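Local coordinates for 6b protein (Agrobacterium vitis, PDB 3AQ2) that disturbs plant cell proliferation, probably through the host miRNA machinery, and has an ADP-ribosylation fold of the RolB/RolC family, at residues L65-Y69 against A95-W101; R82-S86 against D191-I197; P85-P89 against C116-V122; L142-I146 against G157-Q162. All blocks are in the same frame, centred on the assembly; numbering follows the deposited sequence.

Contact 1 (L65-Y69 against A95-W101)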
loop_
_atom_site.group_PDB
_atom_site.type_symbol
_atom_site.label_atom_id
_atom_site.label_comp_id
_atom_site.label_asym_id
_atom_site.label_seq_id
_atom_site.Cartn_x
_atom_site.Cartn_y
_atom_site.Cartn_z
ATOM N N LEU A 65 -7.371 3.801 -4.680
ATOM C CA LEU A 65 -6.546 3.111 -3.703
ATOM C C LEU A 65 -5.890 1.875 -4.306
ATOM O O LEU A 65 -6.470 1.199 -5.176
ATOM C CB LEU A 65 -7.396 2.681 -2.507
ATOM C CG LEU A 65 -8.057 3.781 -1.676
ATOM C CD1 LEU A 65 -8.975 3.150 -0.642
ATOM C CD2 LEU A 65 -7.007 4.671 -0.991
ATOM N N THR A 66 -4.686 1.584 -3.837
ATOM C CA THR A 66 -4.068 0.268 -4.057
ATOM C C THR A 66 -3.726 -0.346 -2.702
ATOM O O THR A 66 -3.796 0.335 -1.663
ATOM C CB THR A 66 -2.841 0.326 -4.993
ATOM O OG1 THR A 66 -1.895 1.283 -4.498
ATOM C CG2 THR A 66 -3.277 0.722 -6.422
ATOM N N TYR A 67 -3.347 -1.617 -2.718
ATOM C CA TYR A 67 -3.280 -2.414 -1.489
ATOM C C TYR A 67 -1.919 -3.046 -1.293
ATOM O O TYR A 67 -1.342 -3.604 -2.233
ATOM C CB TYR A 67 -4.405 -3.473 -1.490
ATOM C CG TYR A 67 -5.753 -2.804 -1.662
ATOM C CD1 TYR A 67 -6.328 -2.642 -2.924
ATOM C CD2 TYR A 67 -6.424 -2.283 -0.560
ATOM C CE1 TYR A 67 -7.554 -1.981 -3.070
ATOM C CE2 TYR A 67 -7.642 -1.627 -0.699
ATOM C CZ TYR A 67 -8.197 -1.477 -1.948
ATOM O OH TYR A 67 -9.415 -0.838 -2.081
ATOM N N VAL A 68 -1.404 -2.931 -0.072
ATOM C CA VAL A 68 -0.178 -3.632 0.317
ATOM C C VAL A 68 -0.607 -4.656 1.364
ATOM O O VAL A 68 -1.062 -4.302 2.446
ATOM C CB VAL A 68 0.921 -2.682 0.865
ATOM C CG1 VAL A 68 2.114 -3.481 1.361
ATOM C CG2 VAL A 68 1.356 -1.694 -0.227
ATOM N N TYR A 69 -0.491 -5.933 1.005
ATOM C CA TYR A 69 -0.949 -7.014 1.869
ATOM C C TYR A 69 0.067 -7.338 2.964
ATOM O O TYR A 69 1.282 -7.346 2.724
ATOM C CB TYR A 69 -1.330 -8.233 1.017
ATOM C CG TYR A 69 -2.566 -7.926 0.206
ATOM C CD1 TYR A 69 -2.477 -7.463 -1.116
ATOM C CD2 TYR A 69 -3.830 -8.011 0.794
ATOM C CE1 TYR A 69 -3.630 -7.145 -1.842
ATOM C CE2 TYR A 69 -4.988 -7.694 0.075
ATOM C CZ TYR A 69 -4.885 -7.266 -1.232
ATOM O OH TYR A 69 -6.046 -6.947 -1.905
ATOM N N ALA A 95 2.543 -3.078 -4.499
ATOM C CA ALA A 95 1.128 -2.843 -4.230
ATOM C C ALA A 95 0.305 -3.289 -5.429
ATOM O O ALA A 95 0.813 -3.357 -6.539
ATOM C CB ALA A 95 0.884 -1.366 -3.918
ATOM N N THR A 96 -0.964 -3.605 -5.202
ATOM C CA THR A 96 -1.835 -3.994 -6.309
ATOM C C THR A 96 -3.190 -3.313 -6.242
ATOM O O THR A 96 -3.669 -2.986 -5.156
ATOM C CB THR A 96 -2.018 -5.543 -6.375
ATOM O OG1 THR A 96 -2.836 -5.885 -7.515
ATOM C CG2 THR A 96 -2.647 -6.111 -5.074
ATOM N N ALA A 97 -3.797 -3.126 -7.411
ATOM C CA ALA A 97 -5.168 -2.664 -7.513
ATOM C C ALA A 97 -6.176 -3.767 -7.131
ATOM O O ALA A 97 -7.352 -3.460 -6.902
ATOM C CB ALA A 97 -5.453 -2.126 -8.931
ATOM N N MET A 98 -5.736 -5.029 -7.070
ATOM C CA MET A 98 -6.650 -6.133 -6.693
ATOM C C MET A 98 -7.099 -5.889 -5.265
ATOM O O MET A 98 -6.257 -5.875 -4.367
ATOM C CB MET A 98 -5.944 -7.481 -6.735
ATOM C CG MET A 98 -5.578 -7.957 -8.110
ATOM S SD MET A 98 -5.049 -9.674 -7.937
ATOM C CE MET A 98 -4.974 -10.163 -9.657
ATOM N N PRO A 99 -8.413 -5.672 -5.051
ATOM C CA PRO A 99 -8.885 -5.357 -3.707
ATOM C C PRO A 99 -8.937 -6.604 -2.815
ATOM O O PRO A 99 -8.876 -7.736 -3.316
ATOM C CB PRO A 99 -10.286 -4.796 -3.954
ATOM C CG PRO A 99 -10.760 -5.522 -5.161
ATOM C CD PRO A 99 -9.524 -5.686 -6.023
ATOM N N PRO A 100 -9.037 -6.403 -1.493
ATOM C CA PRO A 100 -8.962 -7.536 -0.558
ATOM C C PRO A 100 -10.032 -8.626 -0.722
ATOM O O PRO A 100 -9.850 -9.731 -0.210
ATOM C CB PRO A 100 -9.072 -6.861 0.825
ATOM C CG PRO A 100 -8.726 -5.436 0.597
ATOM C CD PRO A 100 -9.139 -5.105 -0.795
ATOM N N TRP A 101 -11.128 -8.326 -1.426
ATOM C CA TRP A 101 -12.205 -9.300 -1.648
ATOM C C TRP A 101 -12.148 -9.977 -3.015
ATOM O O TRP A 101 -13.033 -10.773 -3.336
ATOM C CB TRP A 101 -13.579 -8.629 -1.490
ATOM C CG TRP A 101 -13.741 -7.413 -2.376
ATOM C CD1 TRP A 101 -14.164 -7.381 -3.685
ATOM C CD2 TRP A 101 -13.460 -6.058 -2.011
ATOM N NE1 TRP A 101 -14.160 -6.082 -4.149
ATOM C CE2 TRP A 101 -13.731 -5.253 -3.142
ATOM C CE3 TRP A 101 -13.019 -5.443 -0.829
ATOM C CZ2 TRP A 101 -13.566 -3.862 -3.128
ATOM C CZ3 TRP A 101 -12.834 -4.049 -0.824
ATOM C CH2 TRP A 101 -13.127 -3.280 -1.962
#
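The ring of Tyr-67 is the main bump of this contact, and the chain from Met-98 to Pro-100 bends round it to form the hollow. Pro-100 lies over one face, its CD 3.8 Å from the centre of the Tyr-67 ring and almost straight above it, a CH-pi contact in which the two side chains cross at about a right angle. Pro-99 comes in obliquely, its CB 4.0 Å from CE1 of Tyr-67, while the carbonyls of Thr-96 and Ala-97 sit at the ring edge. With CG beside its own backbone N (chi1 -56°), the Tyr-67 ring is swung along the 95-101 segment and into this bend.

Tyr-69 fills a second notch. The edge of the Tyr-69 ring meets the CG2 methyl of Thr-96, 3.5 Å from CE1, and Tyr-69 OH donates a 2.7 Å hydrogen bond to the carbonyl O of Met-98. Away from these rings, the small CB of Ala-95 fits against CG2 of Val-68 at 3.7 Å.

The backbones meet in a single antiparallel hydrogen-bonded pair, Tyr-67 with Thr-96: Tyr-67 N donates to Thr-96 O at 2.8 Å and Thr-96 N to Tyr-67 O at 3.0 Å. Beyond it the second strand turns off, and Thr-96 OG1 accepts from Met-98 N in an ST turn while also bonding to Gly-157 O. The chemistry implies a buried seam between two sheets, where one short bridge fixes the register, prolines and aromatic rings supply the bulk, and the phenol of Tyr-69 satisfies a carbonyl that the departing strand turns inward.

Contact 2 (R82-S86 against D191-I197); sequences RLLPS and DLIHYPI
Leu-84 pairs with Ile-193 at the middle of two short antiparallel strands, 83-85 and 192-194, whose axes approach to 4.6 Å with an angle of 150° between their directions. Leu-84 and Ile-193 exchange both backbone hydrogen bonds, and Leu-83/His-194 and Pro-85/Leu-192 flank them as non-hydrogen-bonded pairs. At one end Ser-86 N donates to Asp-191 O. At the other, Arg-82 O takes two donors: Tyr-195 N from above the carbonyl plane, and His-194 ND1 at 3.2 Å within it.

Leu-84 is central to the apolar packing. Its CG is anti to the backbone N (chi1 -167°), which lays the side chain beside Tyr-195 and sets CD2 over the ring face, 4.0 Å from the ring centre. CD1 of Leu-84 reaches CD1 of Ile-197, also at 4.0 Å. On the other face of the sheet CB of Pro-85 meets CD2 of Leu-192. Arg-82 runs alongside His-194, with CE1 of the imidazole at the guanidinium edge and the two planes 75° apart. Ser-86 OG gives a short bond of 2.6 Å to the anti side of Asp-191 OD1.

Arg-82 closes helix 72-81 with a Schellman motif, so the arrangement is a helix C-cap running directly into a two-stranded antiparallel sheet, here joining the chain's late segment to its middle in the ADP-ribosylation fold.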
loop_
_atom_site.group_PDB
_atom_site.type_symbol
_atom_site.label_atom_id
_atom_site.label_comp_id
_atom_site.label_asym_id
_atom_site.label_seq_id
_atom_site.Cartn_x
_atom_site.Cartn_y
_atom_site.Cartn_z
ATOM N N ARG A 82 2.054 5.287 10.676
ATOM C CA ARG A 82 2.280 5.858 9.346
ATOM C C ARG A 82 3.552 5.297 8.712
ATOM O O ARG A 82 4.449 6.048 8.310
ATOM C CB ARG A 82 2.331 7.384 9.418
ATOM C CG ARG A 82 1.657 8.047 8.247
ATOM C CD ARG A 82 1.709 9.561 8.357
ATOM N NE ARG A 82 1.130 10.048 9.603
ATOM C CZ ARG A 82 1.831 10.576 10.601
ATOM N NH1 ARG A 82 3.151 10.695 10.509
ATOM N NH2 ARG A 82 1.211 10.988 11.697
ATOM N N LEU A 83 3.627 3.970 8.650
ATOM C CA LEU A 83 4.759 3.281 8.039
ATOM C C LEU A 83 4.305 2.392 6.899
ATOM O O LEU A 83 3.181 1.885 6.898
ATOM C CB LEU A 83 5.501 2.425 9.066
ATOM C CG LEU A 83 6.050 3.146 10.300
ATOM C CD1 LEU A 83 6.493 2.160 11.375
ATOM C CD2 LEU A 83 7.191 4.081 9.910
ATOM N N LEU A 84 5.194 2.207 5.933
ATOM C CA LEU A 84 4.971 1.236 4.879
ATOM C C LEU A 84 6.162 0.266 4.859
ATOM O O LEU A 84 7.310 0.709 4.879
ATOM C CB LEU A 84 4.833 1.959 3.549
ATOM C CG LEU A 84 4.296 1.126 2.384
ATOM C CD1 LEU A 84 2.801 0.796 2.573
ATOM C CD2 LEU A 84 4.537 1.854 1.086
ATOM N N PRO A 85 5.889 -1.060 4.845
ATOM C CA PRO A 85 6.974 -2.047 4.826
ATOM C C PRO A 85 7.441 -2.378 3.414
ATOM O O PRO A 85 6.675 -2.250 2.453
ATOM C CB PRO A 85 6.314 -3.296 5.413
ATOM C CG PRO A 85 4.894 -3.212 4.949
ATOM C CD PRO A 85 4.558 -1.708 4.860
ATOM N N SER A 86 8.694 -2.807 3.290
ATOM C CA SER A 86 9.096 -3.510 2.080
ATOM C C SER A 86 8.477 -4.911 2.126
ATOM O O SER A 86 8.226 -5.466 3.211
ATOM C CB SER A 86 10.619 -3.619 1.981
ATOM O OG SER A 86 11.115 -4.353 3.090
ATOM N N ASP A 191 13.518 -0.864 4.949
ATOM C CA ASP A 191 12.485 -1.906 4.992
ATOM C C ASP A 191 11.228 -1.461 5.743
ATOM O O ASP A 191 10.194 -2.132 5.694
ATOM C CB ASP A 191 13.055 -3.204 5.538
ATOM C CG ASP A 191 14.064 -3.818 4.589
ATOM O OD1 ASP A 191 13.699 -4.106 3.424
ATOM O OD2 ASP A 191 15.225 -4.001 5.004
ATOM N N LEU A 192 11.328 -0.320 6.426
ATOM C CA LEU A 192 10.152 0.385 6.947
ATOM C C LEU A 192 10.354 1.874 6.714
ATOM O O LEU A 192 11.304 2.474 7.245
ATOM C CB LEU A 192 9.956 0.149 8.452
ATOM C CG LEU A 192 9.387 -1.157 8.997
ATOM C CD1 LEU A 192 9.409 -1.086 10.513
ATOM C CD2 LEU A 192 7.971 -1.423 8.502
ATOM N N ILE A 193 9.469 2.467 5.925
ATOM C CA ILE A 193 9.544 3.893 5.617
ATOM C C ILE A 193 8.361 4.657 6.202
ATOM O O ILE A 193 7.286 4.095 6.405
ATOM C CB ILE A 193 9.643 4.143 4.081
ATOM C CG1 ILE A 193 8.409 3.623 3.331
ATOM C CG2 ILE A 193 10.927 3.499 3.525
ATOM C CD1 ILE A 193 8.338 4.075 1.869
ATOM N N HIS A 194 8.565 5.933 6.495
ATOM C CA HIS A 194 7.461 6.816 6.834
ATOM C C HIS A 194 6.605 7.054 5.582
ATOM O O HIS A 194 7.111 7.528 4.559
ATOM C CB HIS A 194 8.024 8.129 7.375
ATOM C CG HIS A 194 7.013 9.215 7.535
ATOM N ND1 HIS A 194 5.756 9.006 8.065
ATOM C CD2 HIS A 194 7.105 10.545 7.294
ATOM C CE1 HIS A 194 5.104 10.155 8.105
ATOM N NE2 HIS A 194 5.896 11.102 7.635
ATOM N N TYR A 195 5.316 6.719 5.660
ATOM C CA TYR A 195 4.445 6.783 4.483
ATOM C C TYR A 195 2.977 6.859 4.909
ATOM O O TYR A 195 2.570 6.125 5.810
ATOM C CB TYR A 195 4.669 5.537 3.613
ATOM C CG TYR A 195 4.109 5.643 2.212
ATOM C CD1 TYR A 195 4.931 6.027 1.147
ATOM C CD2 TYR A 195 2.762 5.358 1.953
ATOM C CE1 TYR A 195 4.422 6.134 -0.149
ATOM C CE2 TYR A 195 2.239 5.464 0.664
ATOM C CZ TYR A 195 3.081 5.849 -0.379
ATOM O OH TYR A 195 2.570 5.951 -1.654
ATOM N N PRO A 196 2.181 7.745 4.274
ATOM C CA PRO A 196 0.793 7.884 4.727
ATOM C C PRO A 196 -0.041 6.660 4.386
ATOM O O PRO A 196 0.026 6.153 3.267
ATOM C CB PRO A 196 0.274 9.095 3.935
ATOM C CG PRO A 196 1.521 9.798 3.430
ATOM C CD PRO A 196 2.473 8.674 3.168
ATOM N N ILE A 197 -0.810 6.201 5.365
ATOM C CA ILE A 197 -1.713 5.075 5.178
ATOM C C ILE A 197 -3.137 5.611 5.206
ATOM O O ILE A 197 -3.508 6.322 6.138
ATOM C CB ILE A 197 -1.505 4.007 6.294
ATOM C CG1 ILE A 197 -0.025 3.570 6.379
ATOM C CG2 ILE A 197 -2.443 2.800 6.073
ATOM C CD1 ILE A 197 0.566 3.004 5.071
#

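Contact 3 (P85-P89 against C116-V122); sequences PSNSP and CGQGGFV
Ser-86 and Val-122 hold the tight half of this meeting of two loops. Val-122 N donates to Ser-86 O at 2.9 Å in a nearly straight bond (173°), and one residue earlier Phe-121 N donates to Ser-86 OG, also at 2.9 Å. That hydroxyl, which gives its own proton to Asp-191, is thus held by two bonds, one given and one accepted. Close by, Gly-120 CA lies 3.4 Å from Ser-86 OG. Val-122 presses its CB against CB of Asn-87 at 3.8 Å, and its CG2 lies beside the ring of Pro-85. The Asn-87 amide points on past this packing, OD1 to Val-94 N and ND2 to the Tyr-124 hydroxyl. Its CG lies between the backbone N and the carbonyl carbon (chi1 54°), which directs the amide toward those partners.

Toward the 116-118 end the fit is looser and more polar. Ser-88 OG accepts from Gly-117 N at 3.0 Å and is bonded as well to the hydroxyl of Tyr-165. A water lies near both Asn-87 O, at 2.9 Å, and Gly-117 O, where the two backbones draw apart. Pro-89, exposed, rests its ring on Gln-118 O, with CD 3.4 Å away. A separate exposed edge lies at the Pro-85 end, where the Phe-121 ring touches CB of Pro-85 and leans on helix 72-81.

Asn-87 and Ser-88 both face Gly-92 in a classic beta bulge. The arrangement is that of a bulged, irregular connection between strands 83-85 and 93-96, clasped by the glycine-rich loop that follows helix 105-115.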
loop_
_atom_site.group_PDB
_atom_site.type_symbol
_atom_site.label_atom_id
_atom_site.label_comp_id
_atom_site.label_asym_id
_atom_site.label_seq_id
_atom_site.Cartn_x
_atom_site.Cartn_y
_atom_site.Cartn_z
ATOM N N PRO A 85 5.889 -1.060 4.845
ATOM C CA PRO A 85 6.974 -2.047 4.826
ATOM C C PRO A 85 7.441 -2.378 3.414
ATOM O O PRO A 85 6.675 -2.250 2.453
ATOM C CB PRO A 85 6.314 -3.296 5.413
ATOM C CG PRO A 85 4.894 -3.212 4.949
ATOM C CD PRO A 85 4.558 -1.708 4.860
ATOM N N SER A 86 8.694 -2.807 3.290
ATOM C CA SER A 86 9.096 -3.510 2.080
ATOM C C SER A 86 8.477 -4.911 2.126
ATOM O O SER A 86 8.226 -5.466 3.211
ATOM C CB SER A 86 10.619 -3.619 1.981
ATOM O OG SER A 86 11.115 -4.353 3.090
ATOM N N ASN A 87 8.209 -5.465 0.947
ATOM C CA ASN A 87 7.757 -6.854 0.835
ATOM C C ASN A 87 8.525 -7.602 -0.255
ATOM O O ASN A 87 8.076 -8.630 -0.766
ATOM C CB ASN A 87 6.240 -6.935 0.608
ATOM C CG ASN A 87 5.782 -6.117 -0.573
ATOM O OD1 ASN A 87 6.602 -5.653 -1.377
ATOM N ND2 ASN A 87 4.458 -5.941 -0.698
ATOM N N SER A 88 9.690 -7.061 -0.607
ATOM C CA SER A 88 10.551 -7.627 -1.625
ATOM C C SER A 88 11.968 -7.125 -1.328
ATOM O O SER A 88 12.123 -6.112 -0.638
ATOM C CB SER A 88 10.062 -7.150 -3.002
ATOM O OG SER A 88 10.323 -8.116 -4.004
ATOM N N PRO A 89 13.011 -7.824 -1.821
ATOM C CA PRO A 89 14.374 -7.337 -1.558
ATOM C C PRO A 89 14.691 -5.998 -2.252
ATOM O O PRO A 89 13.866 -5.483 -3.015
ATOM C CB PRO A 89 15.266 -8.476 -2.083
ATOM C CG PRO A 89 14.456 -9.181 -3.082
ATOM C CD PRO A 89 13.020 -9.089 -2.579
ATOM N N CYS A 116 6.820 -11.174 -5.687
ATOM C CA CYS A 116 7.717 -10.563 -4.707
ATOM C C CYS A 116 8.759 -11.553 -4.251
ATOM O O CYS A 116 8.420 -12.686 -3.964
ATOM C CB CYS A 116 6.900 -10.158 -3.481
ATOM S SG CYS A 116 5.570 -9.005 -3.808
ATOM N N GLY A 117 10.008 -11.113 -4.128
ATOM C CA GLY A 117 11.077 -11.973 -3.618
ATOM C C GLY A 117 11.156 -11.997 -2.101
ATOM O O GLY A 117 10.266 -11.478 -1.397
ATOM N N GLN A 118 12.221 -12.615 -1.597
ATOM C CA GLN A 118 12.423 -12.719 -0.156
ATOM C C GLN A 118 13.503 -11.743 0.277
ATOM O O GLN A 118 14.396 -11.392 -0.511
ATOM C CB GLN A 118 12.819 -14.151 0.222
ATOM C CG GLN A 118 11.842 -15.214 -0.277
ATOM C CD GLN A 118 11.929 -16.512 0.525
ATOM O OE1 GLN A 118 12.142 -16.487 1.729
ATOM N NE2 GLN A 118 11.737 -17.635 -0.141
ATOM N N GLY A 119 13.434 -11.320 1.538
ATOM C CA GLY A 119 14.435 -10.419 2.106
ATOM C C GLY A 119 13.862 -9.131 2.666
ATOM O O GLY A 119 14.536 -8.427 3.419
ATOM N N GLY A 120 12.627 -8.807 2.293
ATOM C CA GLY A 120 11.992 -7.589 2.788
ATOM C C GLY A 120 11.383 -7.797 4.164
ATOM O O GLY A 120 11.484 -8.883 4.741
ATOM N N PHE A 121 10.749 -6.747 4.684
ATOM C CA PHE A 121 10.107 -6.777 6.006
ATOM C C PHE A 121 8.986 -7.805 6.055
ATOM O O PHE A 121 8.890 -8.596 7.000
ATOM C CB PHE A 121 9.546 -5.400 6.353
ATOM C CG PHE A 121 9.136 -5.254 7.800
ATOM C CD1 PHE A 121 7.829 -5.505 8.198
ATOM C CD2 PHE A 121 10.062 -4.866 8.759
ATOM C CE1 PHE A 121 7.445 -5.370 9.540
ATOM C CE2 PHE A 121 9.690 -4.729 10.104
ATOM C CZ PHE A 121 8.384 -4.978 10.493
ATOM N N VAL A 122 8.137 -7.753 5.034
ATOM C CA VAL A 122 7.085 -8.726 4.818
ATOM C C VAL A 122 7.621 -9.724 3.792
ATOM O O VAL A 122 8.206 -9.336 2.777
ATOM C CB VAL A 122 5.823 -8.025 4.271
ATOM C CG1 VAL A 122 4.842 -9.031 3.665
ATOM C CG2 VAL A 122 5.151 -7.241 5.385
HETATM O O HOH W 1 7.537 -11.393 -0.276
#

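Contact 4 (L142-I146 against G157-Q162); sequences LFIRI and GWYARQ
Ile-144 and Ala-160 form a hydrogen-bonded pair toward the open end of the hairpin 143-151/154-161, where the axes of segments 143-146 and 157-161 come within 4.4 Å, with 139° between their N-to-C directions, and Ile-146 N adds a bond to Trp-158 O.

On one face, Phe-143 receives CB of Arg-161 over the centre of its ring, a CH-pi contact of 3.6 Å. Arg-161 is extended from CG to NE, so its guanidinium passes the ring. Further along, Arg-145 crosses Tyr-159 obliquely, its CD 3.7 Å from CE2 of the tyrosine, and its NH1 makes a weak, bent bond of 3.1 Å to Tyr-159 OH. The guanidinium lies flat over Gly-157, whose CA is 3.5 Å from CZ of Arg-145. On the other face CG2 of Ile-146 meets CB of Ala-160 at 3.9 Å.

A water accepts from Gln-162 N and donates to Leu-142 O and Gln-162 OE1, bridging the strands. The chemistry implies that both arginine stems serve as apolar packing, while the guanidinium of Arg-161 is met by a salt bridge to Glu-57 and by Gln-188 O, and that of Arg-145 by Thr-148 OG1, with weaker help from Tyr-159 OH and Glu-168.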
loop_
_atom_site.group_PDB
_atom_site.type_symbol
_atom_site.label_atom_id
_atom_site.label_comp_id
_atom_site.label_asym_id
_atom_site.label_seq_id
_atom_site.Cartn_x
_atom_site.Cartn_y
_atom_site.Cartn_z
ATOM N N LEU A 142 6.913 7.386 -7.094
ATOM C CA LEU A 142 7.974 6.371 -7.124
ATOM C C LEU A 142 7.455 4.958 -7.377
ATOM O O LEU A 142 8.249 4.025 -7.559
ATOM C CB LEU A 142 8.821 6.422 -5.852
ATOM C CG LEU A 142 9.494 7.760 -5.550
ATOM C CD1 LEU A 142 10.270 7.638 -4.263
ATOM C CD2 LEU A 142 10.410 8.207 -6.684
ATOM N N PHE A 143 6.137 4.782 -7.369
ATOM C CA PHE A 143 5.565 3.492 -7.747
ATOM C C PHE A 143 5.452 3.434 -9.270
ATOM O O PHE A 143 4.871 4.336 -9.896
ATOM C CB PHE A 143 4.175 3.322 -7.131
ATOM C CG PHE A 143 4.191 2.934 -5.665
ATOM C CD1 PHE A 143 4.328 3.912 -4.674
ATOM C CD2 PHE A 143 4.053 1.600 -5.275
ATOM C CE1 PHE A 143 4.325 3.559 -3.314
ATOM C CE2 PHE A 143 4.051 1.241 -3.928
ATOM C CZ PHE A 143 4.175 2.234 -2.940
ATOM N N ILE A 144 5.997 2.378 -9.865
ATOM C CA ILE A 144 5.879 2.160 -11.297
ATOM C C ILE A 144 5.007 0.935 -11.522
ATOM O O ILE A 144 5.037 0.004 -10.708
ATOM C CB ILE A 144 7.267 1.968 -11.966
ATOM C CG1 ILE A 144 8.044 0.817 -11.309
ATOM C CG2 ILE A 144 8.067 3.285 -11.923
ATOM C CD1 ILE A 144 9.219 0.304 -12.139
ATOM N N ARG A 145 4.211 0.938 -12.591
ATOM C CA ARG A 145 3.411 -0.244 -12.925
ATOM C C ARG A 145 4.315 -1.332 -13.485
ATOM O O ARG A 145 5.093 -1.068 -14.398
ATOM C CB ARG A 145 2.340 0.105 -13.954
ATOM C CG ARG A 145 1.389 -1.054 -14.200
ATOM C CD ARG A 145 -0.000 -0.537 -14.263
ATOM N NE ARG A 145 -0.923 -1.507 -14.828
ATOM C CZ ARG A 145 -2.221 -1.275 -14.941
ATOM N NH1 ARG A 145 -2.720 -0.132 -14.477
ATOM N NH2 ARG A 145 -3.008 -2.177 -15.488
ATOM N N ILE A 146 4.194 -2.544 -12.943
ATOM C CA ILE A 146 5.050 -3.674 -13.325
ATOM C C ILE A 146 4.335 -4.785 -14.099
ATOM O O ILE A 146 4.973 -5.546 -14.832
ATOM C CB ILE A 146 5.779 -4.282 -12.092
ATOM C CG1 ILE A 146 4.767 -4.838 -11.069
ATOM C CG2 ILE A 146 6.694 -3.242 -11.465
ATOM C CD1 ILE A 146 5.398 -5.707 -9.939
ATOM N N GLY A 157 -3.832 -3.578 -12.014
ATOM C CA GLY A 157 -2.416 -3.239 -12.050
ATOM C C GLY A 157 -1.665 -3.749 -10.828
ATOM O O GLY A 157 -2.243 -3.894 -9.741
ATOM N N TRP A 158 -0.387 -4.056 -11.040
ATOM C CA TRP A 158 0.600 -4.307 -9.992
ATOM C C TRP A 158 1.680 -3.240 -10.102
ATOM O O TRP A 158 2.072 -2.855 -11.217
ATOM C CB TRP A 158 1.229 -5.695 -10.179
ATOM C CG TRP A 158 0.287 -6.758 -9.741
ATOM C CD1 TRP A 158 -0.792 -7.252 -10.438
ATOM C CD2 TRP A 158 0.271 -7.400 -8.464
ATOM N NE1 TRP A 158 -1.457 -8.184 -9.671
ATOM C CE2 TRP A 158 -0.820 -8.296 -8.460
ATOM C CE3 TRP A 158 1.083 -7.316 -7.327
ATOM C CZ2 TRP A 158 -1.125 -9.108 -7.351
ATOM C CZ3 TRP A 158 0.790 -8.131 -6.224
ATOM C CH2 TRP A 158 -0.313 -9.008 -6.247
ATOM N N TYR A 159 2.136 -2.764 -8.946
ATOM C CA TYR A 159 3.031 -1.603 -8.876
ATOM C C TYR A 159 4.153 -1.888 -7.916
ATOM O O TYR A 159 3.972 -2.620 -6.949
ATOM C CB TYR A 159 2.279 -0.357 -8.391
ATOM C CG TYR A 159 1.084 0.001 -9.248
ATOM C CD1 TYR A 159 -0.144 -0.626 -9.052
ATOM C CD2 TYR A 159 1.185 0.973 -10.237
ATOM C CE1 TYR A 159 -1.254 -0.312 -9.837
ATOM C CE2 TYR A 159 0.072 1.303 -11.036
ATOM C CZ TYR A 159 -1.131 0.656 -10.819
ATOM O OH TYR A 159 -2.220 0.984 -11.601
ATOM N N ALA A 160 5.313 -1.291 -8.165
ATOM C CA ALA A 160 6.421 -1.441 -7.234
ATOM C C ALA A 160 7.120 -0.118 -7.002
ATOM O O ALA A 160 7.382 0.617 -7.965
ATOM C CB ALA A 160 7.405 -2.456 -7.761
ATOM N N ARG A 161 7.384 0.171 -5.726
ATOM C CA ARG A 161 8.275 1.253 -5.310
ATOM C C ARG A 161 9.642 0.637 -5.054
ATOM O O ARG A 161 9.785 -0.251 -4.194
ATOM C CB ARG A 161 7.753 1.900 -4.026
ATOM C CG ARG A 161 8.571 3.084 -3.538
ATOM C CD ARG A 161 8.034 3.546 -2.173
ATOM N NE ARG A 161 8.734 4.734 -1.683
ATOM C CZ ARG A 161 9.940 4.705 -1.107
ATOM N NH1 ARG A 161 10.584 3.546 -0.962
ATOM N NH2 ARG A 161 10.506 5.831 -0.678
ATOM N N GLN A 162 10.646 1.096 -5.801
ATOM C CA GLN A 162 12.006 0.551 -5.692
ATOM C C GLN A 162 12.045 -0.977 -5.930
ATOM O O GLN A 162 11.247 -1.491 -6.707
ATOM C CB GLN A 162 12.651 0.992 -4.368
ATOM C CG GLN A 162 12.803 2.518 -4.274
ATOM C CD GLN A 162 13.786 3.080 -5.311
ATOM O OE1 GLN A 162 13.388 3.708 -6.300
ATOM N NE2 GLN A 162 15.068 2.835 -5.098
HETATM O O HOH W 2 10.813 3.400 -7.561
#

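In the fold
Contacts 1 and 4 have the closest centres, 12 Å apart, and meet through probable backbone hydrogen bonds between strands 93-96 and 154-161: Ala-95 O to Tyr-159 N (2.8 Å) and Gly-157 O to Ala-97 N (2.9 Å). Contacts 2 and 3 share Pro-85 and Ser-86. Contact 2 reaches contact 1 through Leu-84 CD1, 4.0 Å from Val-68 CG2, and contact 4 through Tyr-195 OH, which is hydrogen-bonded to Leu-138 O and packs 3.4 Å from Phe-143 CE1. Contacts 3 and 4 do not touch. Contact 1 joins the sheet of strand 66-70 to that of strand 93-96, contacts 2 and 4 lie within their own sheets, and contact 3 closes the loops beside contact 2.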